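Local coordinates for protein lysine cyclodeaminase (Streptomyces pristinaespiralis, PDB 5YU3) that catalyses the cyclising deamination of L-lysine, a lyase reaction for which it carries nicotinamide-adenine-dinucleotide as cofactor, at residues P70-Y81 with T93-T104. Residues are numbered along the deposited sequence; the frame is centred on the assembly and turned at random.
Sequences PGDHITLKTVGY and TILGTVARYDDT. With NAD (nicotinamide-adenine-dinucleotide), chain F; PRO (proline), chain G.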
loop_
_atom_site.group_PDB
_atom_site.type_symbol
_atom_site.label_atom_id
_atom_site.label_comp_id
_atom_site.label_asym_id
_atom_site.label_seq_id
_atom_site.Cartn_x
_atom_site.Cartn_y
_atom_site.Cartn_z
ATOM N N PRO A 70 -2.568 14.758 -8.579
ATOM C CA PRO A 70 -1.223 15.273 -8.882
ATOM C C PRO A 70 -0.987 16.675 -8.349
ATOM O O PRO A 70 -1.816 17.574 -8.515
ATOM C CB PRO A 70 -1.172 15.229 -10.409
ATOM C CG PRO A 70 -2.255 14.085 -10.747
ATOM C CD PRO A 70 -3.173 14.163 -9.825
ATOM N N GLY A 71 0.158 16.851 -7.685
ATOM C CA GLY A 71 0.511 18.110 -7.070
ATOM C C GLY A 71 -0.099 18.344 -5.707
ATOM O O GLY A 71 0.290 19.305 -5.029
ATOM N N ASP A 72 -1.037 17.501 -5.279
ATOM C CA ASP A 72 -1.735 17.707 -4.018
ATOM C C ASP A 72 -1.389 16.604 -3.033
ATOM O O ASP A 72 -0.582 16.807 -2.124
ATOM C CB ASP A 72 -3.249 17.753 -4.232
ATOM C CG ASP A 72 -3.692 18.980 -5.006
ATOM O OD1 ASP A 72 -4.855 18.999 -5.463
ATOM O OD2 ASP A 72 -2.884 19.928 -5.146
ATOM N N HIS A 73 -1.990 15.429 -3.196
ATOM C CA HIS A 73 -1.764 14.373 -2.222
ATOM C C HIS A 73 -2.034 13.022 -2.861
ATOM O O HIS A 73 -2.600 12.921 -3.954
ATOM C CB HIS A 73 -2.648 14.567 -0.985
ATOM C CG HIS A 73 -4.095 14.748 -1.311
ATOM N ND1 HIS A 73 -4.755 15.943 -1.130
ATOM C CD2 HIS A 73 -5.006 13.889 -1.825
ATOM C CE1 HIS A 73 -6.013 15.812 -1.509
ATOM N NE2 HIS A 73 -6.189 14.576 -1.941
ATOM N N ILE A 74 -1.611 11.981 -2.153
ATOM C CA ILE A 74 -1.865 10.597 -2.527
ATOM C C ILE A 74 -2.649 9.955 -1.395
ATOM O O ILE A 74 -2.286 10.102 -0.222
ATOM C CB ILE A 74 -0.559 9.818 -2.788
ATOM C CG1 ILE A 74 0.262 10.490 -3.893
ATOM C CG2 ILE A 74 -0.880 8.354 -3.131
ATOM C CD1 ILE A 74 1.629 9.875 -4.098
ATOM N N THR A 75 -3.730 9.266 -1.739
ATOM C CA THR A 75 -4.497 8.501 -0.767
ATOM C C THR A 75 -4.150 7.031 -0.919
ATOM O O THR A 75 -4.029 6.536 -2.040
ATOM C CB THR A 75 -6.006 8.702 -0.979
ATOM O OG1 THR A 75 -6.324 10.082 -0.780
ATOM C CG2 THR A 75 -6.812 7.847 -0.002
ATOM N N LEU A 76 -3.972 6.332 0.199
ATOM C CA LEU A 76 -3.820 4.880 0.162
ATOM C C LEU A 76 -4.764 4.250 1.172
ATOM O O LEU A 76 -4.649 4.506 2.375
ATOM C CB LEU A 76 -2.374 4.451 0.451
ATOM C CG LEU A 76 -2.100 2.949 0.236
ATOM C CD1 LEU A 76 -2.007 2.592 -1.249
ATOM C CD2 LEU A 76 -0.848 2.483 0.966
ATOM N N LYS A 77 -5.673 3.396 0.706
ATOM C CA LYS A 77 -6.435 2.576 1.630
ATOM C C LYS A 77 -5.853 1.173 1.664
ATOM O O LYS A 77 -5.570 0.574 0.616
ATOM C CB LYS A 77 -7.928 2.521 1.292
ATOM C CG LYS A 77 -8.678 1.674 2.337
ATOM C CD LYS A 77 -10.199 1.836 2.282
ATOM C CE LYS A 77 -10.823 0.816 1.339
ATOM N NZ LYS A 77 -12.277 1.065 1.162
ATOM N N THR A 78 -5.640 0.672 2.876
ATOM C CA THR A 78 -5.233 -0.700 3.121
ATOM C C THR A 78 -6.404 -1.377 3.808
ATOM O O THR A 78 -6.917 -0.863 4.809
ATOM C CB THR A 78 -3.979 -0.761 3.998
ATOM O OG1 THR A 78 -4.125 0.157 5.091
ATOM C CG2 THR A 78 -2.743 -0.377 3.196
ATOM N N VAL A 79 -6.851 -2.501 3.265
ATOM C CA VAL A 79 -8.110 -3.064 3.735
ATOM C C VAL A 79 -8.092 -4.575 3.557
ATOM O O VAL A 79 -7.699 -5.091 2.504
ATOM C CB VAL A 79 -9.305 -2.414 3.008
ATOM C CG1 VAL A 79 -9.134 -2.510 1.481
ATOM C CG2 VAL A 79 -10.611 -3.052 3.462
ATOM N N GLY A 80 -8.516 -5.286 4.598
ATOM C CA GLY A 80 -8.653 -6.726 4.536
ATOM C C GLY A 80 -10.101 -7.153 4.365
ATOM O O GLY A 80 -11.024 -6.491 4.836
ATOM N N TYR A 81 -10.282 -8.270 3.666
ATOM C CA TYR A 81 -11.546 -9.002 3.610
ATOM C C TYR A 81 -11.273 -10.343 4.273
ATOM O O TYR A 81 -10.481 -11.141 3.758
ATOM C CB TYR A 81 -12.023 -9.175 2.169
ATOM C CG TYR A 81 -13.066 -10.257 1.972
ATOM C CD1 TYR A 81 -14.397 -10.037 2.311
ATOM C CD2 TYR A 81 -12.720 -11.489 1.426
ATOM C CE1 TYR A 81 -15.368 -11.032 2.117
ATOM C CE2 TYR A 81 -13.684 -12.486 1.218
ATOM C CZ TYR A 81 -15.006 -12.248 1.572
ATOM O OH TYR A 81 -15.973 -13.225 1.371
ATOM N N THR A 93 -15.675 -8.188 9.037
ATOM C CA THR A 93 -15.044 -8.806 7.876
ATOM C C THR A 93 -14.139 -7.821 7.142
ATOM O O THR A 93 -13.022 -8.177 6.742
ATOM C CB THR A 93 -16.125 -9.344 6.938
ATOM O OG1 THR A 93 -16.734 -10.487 7.544
ATOM C CG2 THR A 93 -15.538 -9.740 5.571
ATOM N N ILE A 94 -14.615 -6.591 6.945
ATOM C CA ILE A 94 -13.858 -5.533 6.280
ATOM C C ILE A 94 -13.165 -4.713 7.364
ATOM O O ILE A 94 -13.819 -4.044 8.173
ATOM C CB ILE A 94 -14.760 -4.654 5.403
ATOM C CG1 ILE A 94 -15.374 -5.478 4.253
ATOM C CG2 ILE A 94 -13.984 -3.441 4.862
ATOM C CD1 ILE A 94 -14.343 -6.091 3.301
ATOM N N LEU A 95 -11.835 -4.755 7.371
ATOM C CA LEU A 95 -11.023 -4.069 8.369
ATOM C C LEU A 95 -9.937 -3.310 7.626
ATOM O O LEU A 95 -9.127 -3.925 6.927
ATOM C CB LEU A 95 -10.424 -5.096 9.342
ATOM C CG LEU A 95 -9.953 -4.743 10.749
ATOM C CD1 LEU A 95 -10.939 -3.794 11.422
ATOM C CD2 LEU A 95 -9.773 -6.037 11.548
ATOM N N GLY A 96 -9.914 -1.985 7.764
ATOM C CA GLY A 96 -8.944 -1.214 7.009
ATOM C C GLY A 96 -8.691 0.164 7.589
ATOM O O GLY A 96 -9.311 0.578 8.572
ATOM N N THR A 97 -7.764 0.871 6.942
ATOM C CA THR A 97 -7.346 2.215 7.328
ATOM C C THR A 97 -7.044 3.006 6.060
ATOM O O THR A 97 -6.758 2.433 5.008
ATOM C CB THR A 97 -6.116 2.168 8.252
ATOM O OG1 THR A 97 -5.238 1.132 7.811
ATOM C CG2 THR A 97 -6.525 1.862 9.697
ATOM N N VAL A 98 -7.115 4.335 6.152
ATOM C CA VAL A 98 -6.902 5.203 4.999
ATOM C C VAL A 98 -5.852 6.238 5.373
ATOM O O VAL A 98 -5.993 6.925 6.391
ATOM C CB VAL A 98 -8.193 5.906 4.532
ATOM C CG1 VAL A 98 -8.015 6.445 3.110
ATOM C CG2 VAL A 98 -9.395 4.954 4.594
ATOM N N ALA A 99 -4.806 6.351 4.553
ATOM C CA ALA A 99 -3.735 7.310 4.792
ATOM C C ALA A 99 -3.670 8.333 3.666
ATOM O O ALA A 99 -4.056 8.060 2.523
ATOM C CB ALA A 99 -2.372 6.600 4.928
ATOM N N ARG A 100 -3.164 9.522 3.993
ATOM C CA ARG A 100 -2.925 10.563 3.010
ATOM C C ARG A 100 -1.461 10.979 3.084
ATOM O O ARG A 100 -0.904 11.099 4.179
ATOM C CB ARG A 100 -3.834 11.773 3.250
ATOM C CG ARG A 100 -3.669 12.855 2.201
ATOM C CD ARG A 100 -4.765 13.891 2.297
ATOM N NE ARG A 100 -6.036 13.361 1.814
ATOM C CZ ARG A 100 -7.094 14.113 1.533
ATOM N NH1 ARG A 100 -7.023 15.423 1.686
ATOM N NH2 ARG A 100 -8.221 13.547 1.094
ATOM N N TYR A 101 -0.844 11.158 1.914
ATOM C CA TYR A 101 0.566 11.512 1.769
ATOM C C TYR A 101 0.686 12.782 0.940
ATOM O O TYR A 101 -0.012 12.943 -0.062
ATOM C CB TYR A 101 1.359 10.371 1.085
ATOM C CG TYR A 101 1.292 9.070 1.843
ATOM C CD1 TYR A 101 0.217 8.203 1.676
ATOM C CD2 TYR A 101 2.292 8.720 2.753
ATOM C CE1 TYR A 101 0.140 7.031 2.379
ATOM C CE2 TYR A 101 2.224 7.537 3.464
ATOM C CZ TYR A 101 1.141 6.696 3.273
ATOM O OH TYR A 101 1.046 5.520 3.971
ATOM N N ASP A 102 1.576 13.689 1.347
ATOM C CA ASP A 102 1.816 14.881 0.546
ATOM C C ASP A 102 2.466 14.486 -0.772
ATOM O O ASP A 102 3.458 13.751 -0.783
ATOM C CB ASP A 102 2.713 15.870 1.295
ATOM C CG ASP A 102 2.906 17.162 0.530
ATOM O OD1 ASP A 102 1.930 17.925 0.410
ATOM O OD2 ASP A 102 4.024 17.415 0.041
ATOM N N ASP A 103 1.905 14.966 -1.886
ATOM C CA ASP A 103 2.446 14.589 -3.191
ATOM C C ASP A 103 3.800 15.234 -3.462
ATOM O O ASP A 103 4.611 14.679 -4.218
ATOM C CB ASP A 103 1.479 14.970 -4.309
ATOM C CG ASP A 103 1.843 14.315 -5.625
ATOM O OD1 ASP A 103 1.910 13.069 -5.657
ATOM O OD2 ASP A 103 2.069 15.031 -6.626
ATOM N N THR A 104 4.056 16.405 -2.879
ATOM C CA THR A 104 5.310 17.105 -3.150
ATOM C C THR A 104 6.483 16.468 -2.400
ATOM O O THR A 104 7.534 16.199 -2.994
ATOM C CB THR A 104 5.157 18.591 -2.800
ATOM O OG1 THR A 104 4.092 19.153 -3.583
ATOM C CG2 THR A 104 6.437 19.361 -3.110
HETATM P PA NAD F . -20.017 -9.333 6.275
HETATM O O1A NAD F . -19.227 -10.543 6.666
HETATM O O2A NAD F . -20.352 -8.281 7.314
HETATM O O5B NAD F . -21.433 -9.827 5.690
HETATM C C5B NAD F . -21.471 -10.771 4.613
HETATM C C4B NAD F . -22.736 -11.594 4.809
HETATM O O4B NAD F . -22.929 -12.439 3.672
HETATM C C3B NAD F . -22.625 -12.528 6.017
HETATM O O3B NAD F . -23.674 -12.238 6.966
HETATM C C2B NAD F . -22.785 -13.918 5.421
HETATM O O2B NAD F . -23.510 -14.824 6.248
HETATM C C1B NAD F . -23.556 -13.621 4.154
HETATM N N9A NAD F . -23.502 -14.646 3.090
HETATM C C8A NAD F . -22.465 -15.440 2.735
HETATM N N7A NAD F . -22.821 -16.239 1.678
HETATM C C5A NAD F . -24.103 -15.936 1.363
HETATM C C6A NAD F . -25.105 -16.382 0.376
HETATM N N6A NAD F . -24.806 -17.339 -0.534
HETATM N N1A NAD F . -26.316 -15.782 0.396
HETATM C C2A NAD F . -26.656 -14.826 1.281
HETATM N N3A NAD F . -25.803 -14.381 2.218
HETATM C C4A NAD F . -24.541 -14.888 2.296
HETATM O O3 NAD F . -19.228 -8.630 5.041
HETATM P PN NAD F . -19.537 -7.210 4.372
HETATM O O1N NAD F . -21.031 -6.984 4.390
HETATM O O2N NAD F . -18.605 -6.191 4.991
HETATM O O5D NAD F . -19.028 -7.432 2.859
HETATM C C5D NAD F . -19.807 -8.206 1.944
HETATM C C4D NAD F . -19.135 -8.169 0.571
HETATM O O4D NAD F . -19.020 -6.819 0.122
HETATM C C3D NAD F . -17.718 -8.715 0.615
HETATM O O3D NAD F . -17.463 -9.434 -0.612
HETATM C C2D NAD F . -16.865 -7.467 0.619
HETATM O O2D NAD F . -15.522 -7.700 0.172
HETATM C C1D NAD F . -17.678 -6.597 -0.319
HETATM N N1N NAD F . -17.375 -5.173 -0.266
HETATM C C2N NAD F . -17.495 -4.469 -1.399
HETATM C C3N NAD F . -17.220 -3.109 -1.429
HETATM C C7N NAD F . -17.387 -2.368 -2.714
HETATM O O7N NAD F . -16.941 -1.245 -2.833
HETATM N N7N NAD F . -18.077 -2.959 -3.704
HETATM C C4N NAD F . -16.850 -2.450 -0.253
HETATM C C5N NAD F . -16.765 -3.206 0.915
HETATM C C6N NAD F . -17.042 -4.574 0.892
HETATM N N PRO G . -13.433 -4.219 -1.983
HETATM C CA PRO G . -13.342 -3.417 -0.651
HETATM C C PRO G . -13.038 -1.921 -0.939
HETATM O O PRO G . -12.622 -1.301 0.056
HETATM C CB PRO G . -12.410 -4.016 -0.013
HETATM C CG PRO G . -12.627 -5.568 -0.407
HETATM C CD PRO G . -13.421 -5.588 -1.430
HETATM O OXT PRO G . -13.233 -1.346 -2.069
HETATM O O HOH W 1 1.611 18.793 -2.150
HETATM O O HOH W 2 -3.513 3.051 4.605
#
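From CG outward R100 lies along H73, at one end of an antiparallel pairing of strands 73-81 and 94-102. Its CB lies near I74 O; CG, anti to the backbone N (chi1 -177°), then runs past H73 CB at 3.8 Å, and CD sits over the imidazole face in a CH-pi contact. The bend at chi3 turns the guanidinium flat onto the ring, planes 12° apart: NE covers the CG-CD2 side, CZ stands 3.6 Å above the ring plane, and NH1 reaches H73 CE1 at 3.4 Å. E313 holds NH1 in a salt bridge. Cut back to alanine, R100 would probably leave the H73 ring free to turn and E313 without this salt-bridge partner. Beyond this stack, backbone hydrogen bonds tie the strands together as far as G80 with L95. Partway along, K77 NZ donates to O of the bound proline at 2.6 Å; at the far end T93 OG1 donates to NAD O1A, also at 2.6 Å. A CB on G96 would run into T78 O and V79 CB. The pair lies mid-sheet between strands 60-69 and 108-113; helix 305-321 covers the face of T75, V98 and R100, and the second subunit packs against I74, L76 and T78.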